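Local structure of BILBO1_N domain-containing protein (Trypanosoma brucei equiperdum, 7A1I) at residues A[8-13]-A[21-26]; A[54-59]-A[86-91]. The protein is of unestablished function but carries a BILBO1-type N-terminal domain, the piece described here, which belongs to the ubiquitin-like clan and is probably used in trypanosome cytoskeletal assembly. All coordinates share one frame; numbering follows the deposited sequence.

Contact 1. Residues A[8-13]-A[21-26]; sequences ICVATD and LRFLFD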
loop_
_atom_site.group_PDB
_atom_site.type_symbol
_atom_site.label_atom_id
_atom_site.label_comp_id
_atom_site.label_asym_id
_atom_site.label_seq_id
_atom_site.Cartn_x
_atom_site.Cartn_y
_atom_site.Cartn_z
ATOM N N ILE A 8 7.631 4.985 3.347
ATOM C CA ILE A 8 6.791 4.535 2.241
ATOM C C ILE A 8 5.382 4.302 2.786
ATOM O O ILE A 8 5.210 3.608 3.795
ATOM C CB ILE A 8 7.321 3.243 1.593
ATOM C CG1 ILE A 8 8.820 3.336 1.235
ATOM C CG2 ILE A 8 6.466 2.883 0.369
ATOM C CD1 ILE A 8 9.126 4.151 0.001
ATOM N N CYS A 9 4.380 4.892 2.137
ATOM C CA CYS A 9 2.989 4.602 2.448
ATOM C C CYS A 9 2.430 3.611 1.440
ATOM O O CYS A 9 2.797 3.631 0.258
ATOM C CB CYS A 9 2.121 5.857 2.450
ATOM S SG CYS A 9 2.517 7.039 3.729
ATOM N N VAL A 10 1.558 2.735 1.928
ATOM C CA VAL A 10 0.972 1.648 1.157
ATOM C C VAL A 10 -0.518 1.642 1.451
ATOM O O VAL A 10 -0.913 1.598 2.623
ATOM C CB VAL A 10 1.582 0.293 1.517
ATOM C CG1 VAL A 10 0.992 -0.787 0.642
ATOM C CG2 VAL A 10 3.129 0.357 1.342
ATOM N N ALA A 11 -1.345 1.743 0.408
ATOM C CA ALA A 11 -2.795 1.799 0.623
ATOM C C ALA A 11 -3.458 0.673 -0.160
ATOM O O ALA A 11 -2.846 0.067 -1.050
ATOM C CB ALA A 11 -3.381 3.162 0.224
ATOM N N THR A 12 -4.682 0.342 0.248
ATOM C CA THR A 12 -5.465 -0.708 -0.406
ATOM C C THR A 12 -6.931 -0.525 -0.020
ATOM O O THR A 12 -7.262 0.276 0.850
ATOM C CB THR A 12 -4.949 -2.115 -0.038
ATOM O OG1 THR A 12 -5.442 -3.101 -0.970
ATOM C CG2 THR A 12 -5.318 -2.509 1.384
ATOM N N ASP A 13 -7.801 -1.291 -0.671
ATOM C CA ASP A 13 -9.239 -1.214 -0.439
ATOM C C ASP A 13 -9.682 -2.206 0.631
ATOM O O ASP A 13 -9.303 -3.377 0.609
ATOM C CB ASP A 13 -9.989 -1.483 -1.744
ATOM C CG ASP A 13 -11.495 -1.300 -1.613
ATOM O OD1 ASP A 13 -11.986 -0.189 -1.914
ATOM O OD2 ASP A 13 -12.190 -2.274 -1.236
ATOM N N LEU A 21 -1.267 2.775 5.232
ATOM C CA LEU A 21 -0.271 2.451 6.252
ATOM C C LEU A 21 1.087 3.059 5.906
ATOM O O LEU A 21 1.503 3.058 4.744
ATOM C CB LEU A 21 -0.074 0.933 6.384
ATOM C CG LEU A 21 -1.316 0.087 6.647
ATOM C CD1 LEU A 21 -0.948 -1.390 6.706
ATOM C CD2 LEU A 21 -1.985 0.529 7.933
ATOM N N ARG A 22 1.807 3.535 6.918
ATOM C CA ARG A 22 3.147 4.079 6.728
ATOM C C ARG A 22 4.171 3.113 7.301
ATOM O O ARG A 22 4.017 2.647 8.438
ATOM C CB ARG A 22 3.284 5.452 7.392
ATOM C CG ARG A 22 4.435 6.281 6.851
ATOM C CD ARG A 22 5.729 6.028 7.586
ATOM N NE ARG A 22 5.627 6.383 8.995
ATOM C CZ ARG A 22 5.906 7.591 9.469
ATOM N NH1 ARG A 22 6.305 8.549 8.641
ATOM N NH2 ARG A 22 5.795 7.837 10.767
ATOM N N PHE A 23 5.233 2.850 6.533
ATOM C CA PHE A 23 6.365 2.043 6.964
ATOM C C PHE A 23 7.635 2.881 6.907
ATOM O O PHE A 23 7.859 3.621 5.942
ATOM C CB PHE A 23 6.532 0.795 6.085
ATOM C CG PHE A 23 5.388 -0.168 6.194
ATOM C CD1 PHE A 23 4.408 -0.218 5.210
ATOM C CD2 PHE A 23 5.287 -1.021 7.285
ATOM C CE1 PHE A 23 3.339 -1.100 5.321
ATOM C CE2 PHE A 23 4.218 -1.898 7.410
ATOM C CZ PHE A 23 3.247 -1.946 6.433
ATOM N N LEU A 24 8.449 2.777 7.954
ATOM C CA LEU A 24 9.711 3.501 8.071
ATOM C C LEU A 24 10.867 2.523 7.917
ATOM O O LEU A 24 10.936 1.522 8.637
ATOM C CB LEU A 24 9.811 4.218 9.420
ATOM C CG LEU A 24 8.923 5.445 9.582
ATOM C CD1 LEU A 24 8.382 5.512 11.002
ATOM C CD2 LEU A 24 9.697 6.705 9.236
ATOM N N PHE A 25 11.776 2.812 6.993
ATOM C CA PHE A 25 12.939 1.970 6.752
ATOM C C PHE A 25 14.213 2.769 6.982
ATOM O O PHE A 25 14.196 3.999 7.089
ATOM C CB PHE A 25 12.933 1.404 5.327
ATOM C CG PHE A 25 11.722 0.593 5.010
ATOM C CD1 PHE A 25 11.732 -0.786 5.173
ATOM C CD2 PHE A 25 10.552 1.216 4.569
ATOM C CE1 PHE A 25 10.599 -1.534 4.891
ATOM C CE2 PHE A 25 9.418 0.477 4.278
ATOM C CZ PHE A 25 9.434 -0.896 4.439
ATOM N N ASP A 26 15.328 2.040 7.043
ATOM C CA ASP A 26 16.645 2.660 7.147
ATOM C C ASP A 26 16.918 3.540 5.926
ATOM O O ASP A 26 16.239 3.457 4.898
ATOM C CB ASP A 26 17.742 1.600 7.272
ATOM C CG ASP A 26 17.473 0.595 8.383
ATOM O OD1 ASP A 26 17.010 -0.526 8.076
ATOM O OD2 ASP A 26 17.726 0.919 9.562
#

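Contact 2. Residues A[54-59]-A[86-91]; sequences RAFAVN and VYLFQP. With NA (sodium ion), chain E.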
loop_
_atom_site.group_PDB
_atom_site.type_symbol
_atom_site.label_atom_id
_atom_site.label_comp_id
_atom_site.label_asym_id
_atom_site.label_seq_id
_atom_site.Cartn_x
_atom_site.Cartn_y
_atom_site.Cartn_z
ATOM N N ARG A 54 -11.857 -13.069 5.012
ATOM C CA ARG A 54 -11.077 -13.396 3.825
ATOM C C ARG A 54 -9.644 -12.890 3.967
ATOM O O ARG A 54 -9.366 -11.915 4.668
ATOM C CB ARG A 54 -11.719 -12.814 2.569
ATOM C CG ARG A 54 -11.591 -11.317 2.442
ATOM C CD ARG A 54 -12.379 -10.793 1.244
ATOM N NE ARG A 54 -12.292 -9.337 1.154
ATOM C CZ ARG A 54 -13.172 -8.509 1.704
ATOM N NH1 ARG A 54 -14.208 -8.996 2.377
ATOM N NH2 ARG A 54 -13.014 -7.196 1.587
ATOM N N ALA A 55 -8.731 -13.575 3.298
ATOM C CA ALA A 55 -7.326 -13.203 3.342
ATOM C C ALA A 55 -7.044 -12.019 2.420
ATOM O O ALA A 55 -7.747 -11.793 1.432
ATOM C CB ALA A 55 -6.450 -14.389 2.938
ATOM N N PHE A 56 -6.038 -11.226 2.788
ATOM C CA PHE A 56 -5.533 -10.178 1.915
ATOM C C PHE A 56 -4.411 -10.718 1.034
ATOM O O PHE A 56 -3.512 -11.415 1.514
ATOM C CB PHE A 56 -5.025 -8.982 2.729
ATOM C CG PHE A 56 -4.353 -7.945 1.885
ATOM C CD1 PHE A 56 -5.094 -6.923 1.291
ATOM C CD2 PHE A 56 -2.975 -7.996 1.666
ATOM C CE1 PHE A 56 -4.472 -5.979 0.489
ATOM C CE2 PHE A 56 -2.354 -7.061 0.881
ATOM C CZ PHE A 56 -3.101 -6.045 0.286
ATOM N N ALA A 57 -4.437 -10.362 -0.250
ATOM C CA ALA A 57 -3.313 -10.672 -1.127
ATOM C C ALA A 57 -3.199 -9.613 -2.217
ATOM O O ALA A 57 -4.187 -8.977 -2.601
ATOM C CB ALA A 57 -3.449 -12.058 -1.764
ATOM N N VAL A 58 -1.981 -9.433 -2.721
ATOM C CA VAL A 58 -1.706 -8.490 -3.801
ATOM C C VAL A 58 -1.670 -9.239 -5.122
ATOM O O VAL A 58 -0.953 -10.243 -5.253
ATOM C CB VAL A 58 -0.379 -7.747 -3.565
ATOM C CG1 VAL A 58 -0.065 -6.814 -4.737
ATOM C CG2 VAL A 58 -0.442 -6.967 -2.275
ATOM N N ASN A 59 -2.439 -8.766 -6.115
ATOM C CA ASN A 59 -2.232 -9.274 -7.466
ATOM C C ASN A 59 -1.714 -8.218 -8.441
ATOM O O ASN A 59 -1.346 -8.576 -9.569
ATOM C CB ASN A 59 -3.500 -9.980 -8.013
ATOM C CG ASN A 59 -4.649 -9.040 -8.322
ATOM O OD1 ASN A 59 -4.744 -7.940 -7.792
ATOM N ND2 ASN A 59 -5.558 -9.506 -9.174
ATOM N N VAL A 86 2.244 3.964 -2.386
ATOM C CA VAL A 86 1.961 2.733 -3.106
ATOM C C VAL A 86 0.490 2.386 -2.958
ATOM O O VAL A 86 -0.137 2.675 -1.921
ATOM C CB VAL A 86 2.862 1.600 -2.577
ATOM C CG1 VAL A 86 2.438 0.248 -3.143
ATOM C CG2 VAL A 86 4.318 1.889 -2.988
ATOM N N TYR A 87 -0.073 1.769 -4.001
ATOM C CA TYR A 87 -1.426 1.226 -3.948
ATOM C C TYR A 87 -1.391 -0.226 -4.394
ATOM O O TYR A 87 -0.831 -0.540 -5.451
ATOM C CB TYR A 87 -2.412 2.017 -4.830
ATOM C CG TYR A 87 -3.854 1.651 -4.566
ATOM C CD1 TYR A 87 -4.542 0.759 -5.396
ATOM C CD2 TYR A 87 -4.542 2.212 -3.491
ATOM C CE1 TYR A 87 -5.881 0.433 -5.145
ATOM C CE2 TYR A 87 -5.871 1.883 -3.229
ATOM C CZ TYR A 87 -6.529 0.996 -4.045
ATOM O OH TYR A 87 -7.852 0.694 -3.789
ATOM N N LEU A 88 -2.025 -1.098 -3.606
ATOM C CA LEU A 88 -2.071 -2.532 -3.861
ATOM C C LEU A 88 -3.467 -2.929 -4.325
ATOM O O LEU A 88 -4.462 -2.649 -3.635
ATOM C CB LEU A 88 -1.679 -3.330 -2.616
ATOM C CG LEU A 88 -0.304 -2.967 -2.054
ATOM C CD1 LEU A 88 0.025 -3.795 -0.806
ATOM C CD2 LEU A 88 0.787 -3.122 -3.129
ATOM N N PHE A 89 -3.543 -3.514 -5.515
ATOM C CA PHE A 89 -4.772 -4.118 -6.001
ATOM C C PHE A 89 -4.890 -5.536 -5.460
ATOM O O PHE A 89 -3.886 -6.210 -5.204
ATOM C CB PHE A 89 -4.805 -4.123 -7.531
ATOM C CG PHE A 89 -4.876 -2.758 -8.128
ATOM C CD1 PHE A 89 -6.050 -2.011 -8.037
ATOM C CD2 PHE A 89 -3.772 -2.204 -8.774
ATOM C CE1 PHE A 89 -6.126 -0.741 -8.573
ATOM C CE2 PHE A 89 -3.847 -0.935 -9.329
ATOM C CZ PHE A 89 -5.033 -0.197 -9.222
ATOM N N GLN A 90 -6.132 -5.982 -5.264
ATOM C CA GLN A 90 -6.405 -7.324 -4.774
ATOM C C GLN A 90 -7.234 -8.118 -5.775
ATOM O O GLN A 90 -7.979 -7.543 -6.574
ATOM C CB GLN A 90 -7.164 -7.287 -3.439
ATOM C CG GLN A 90 -6.503 -6.498 -2.333
ATOM C CD GLN A 90 -7.459 -6.289 -1.170
ATOM O OE1 GLN A 90 -7.947 -7.257 -0.584
ATOM N NE2 GLN A 90 -7.747 -5.031 -0.841
ATOM N N PRO A 91 -7.157 -9.444 -5.737
ATOM C CA PRO A 91 -8.118 -10.256 -6.489
ATOM C C PRO A 91 -9.476 -10.263 -5.795
ATOM O O PRO A 91 -9.591 -9.961 -4.608
ATOM C CB PRO A 91 -7.480 -11.647 -6.473
ATOM C CG PRO A 91 -6.719 -11.676 -5.177
ATOM C CD PRO A 91 -6.188 -10.278 -4.993
HETATM NA NA NA E . -7.628 -6.686 -9.393
HETATM O O HOH W 1 -10.763 -7.308 -0.441
HETATM O O HOH W 2 -7.566 -9.633 -0.961
HETATM O O HOH W 3 -5.616 -6.282 -10.147
#

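Contact 1. Residues A[8-13]-A[21-26]
The carbonyl oxygen of L21 accepts one hydrogen bond from the neighbouring strand, from V10 N at 2.8 Å, and a weaker CA-H...O contact from C9, whose CA lies 3.1 Å from L21 O. L21 also donates, its N reaching V10 O at 2.9 Å, so V10 and L21 form an antiparallel hydrogen-bonded pair. I8 and F23 repeat the pattern two residues away; F23 N meets I8 O at 2.8 Å, with an N-H...O angle of 169°. Between these rungs lies the non-hydrogen-bonded pair C9 and R22, where the CA atoms approach to 4.3 Å and SG of C9 rests against CG of R22. The arginine chain then bends at chi2 and chi3 and leads away to a salt bridge with E105. On the other face, V10 keeps CG1 anti to its backbone N (chi1 -177°), which turns CG2 to the edge of the F23 ring, 4.1 Å from CD1. CG1 of I8 reaches CE2 of F25. Helix 32-50 packs on this face, where F43 touches L21 and S39 touches V10. The two strands form the opening beta hairpin, and with helix 32-50 across one face they are consistent with the beta-grasp (ubiquitin-like) fold.

Contact 2. Residues A[54-59]-A[86-91]
F56 carries its ring anti to its backbone N (chi1 173°), while Q90 starts with CG anti to its carbonyl carbon (chi1 -56°) and runs extended from there; the two side chains cross at about a right angle and bring F56 CE1 to 3.4 Å from Q90 CD. In this ubiquitin-like fold the contact ties the loop between helix 32-50 and strand 60-65 to the end of strand 84-89. Ring and amide planes are inclined by 51°. The amide is held at both ends: NE2 is bonded to D13, and OE1 accepts a hydrogen bond from a water 2.8 Å away that in turn accepts from NE of R54, an arginine paired with D15. Deeper in, CD1 of L88 lies at the edge of the F56 ring, 4.0 Å from CZ, and packs more tightly on CG2 of V58, at 3.5 Å. The loop oxygen A57 O rests against CG of Q90 and CD of P91. One direct backbone bond joins the segments, N59 N to F89 O at 3.1 Å. One residue on, Q90 O is a long ligand of a sodium ion, at 3.0 Å, which a water oxygen binds at 2.2 Å.

Contacts 1 and 2 have centres 14 Å apart and meet where strands 6-14 and 84-89 run side by side, parallel, in the mixed sheet. At one end of this seam C9 O and V86 N lie 2.7 Å apart, a probable hydrogen bond; at the other, D13 O and Q90 NE2 are equally close. Beneath helix 32-50 the apolar V10 CG1 packs on L88 CD1 at 3.5 Å, and the hydroxyl OG1 of T12 lies against F56 CE1. L36 and S39 of the helix also meet L88, so the same helix covers the hairpin and strand 84-89. Of the sodium ions, one is coordinated within contact 2, while another lies about 8 Å from the side chain of I8 in contact 1.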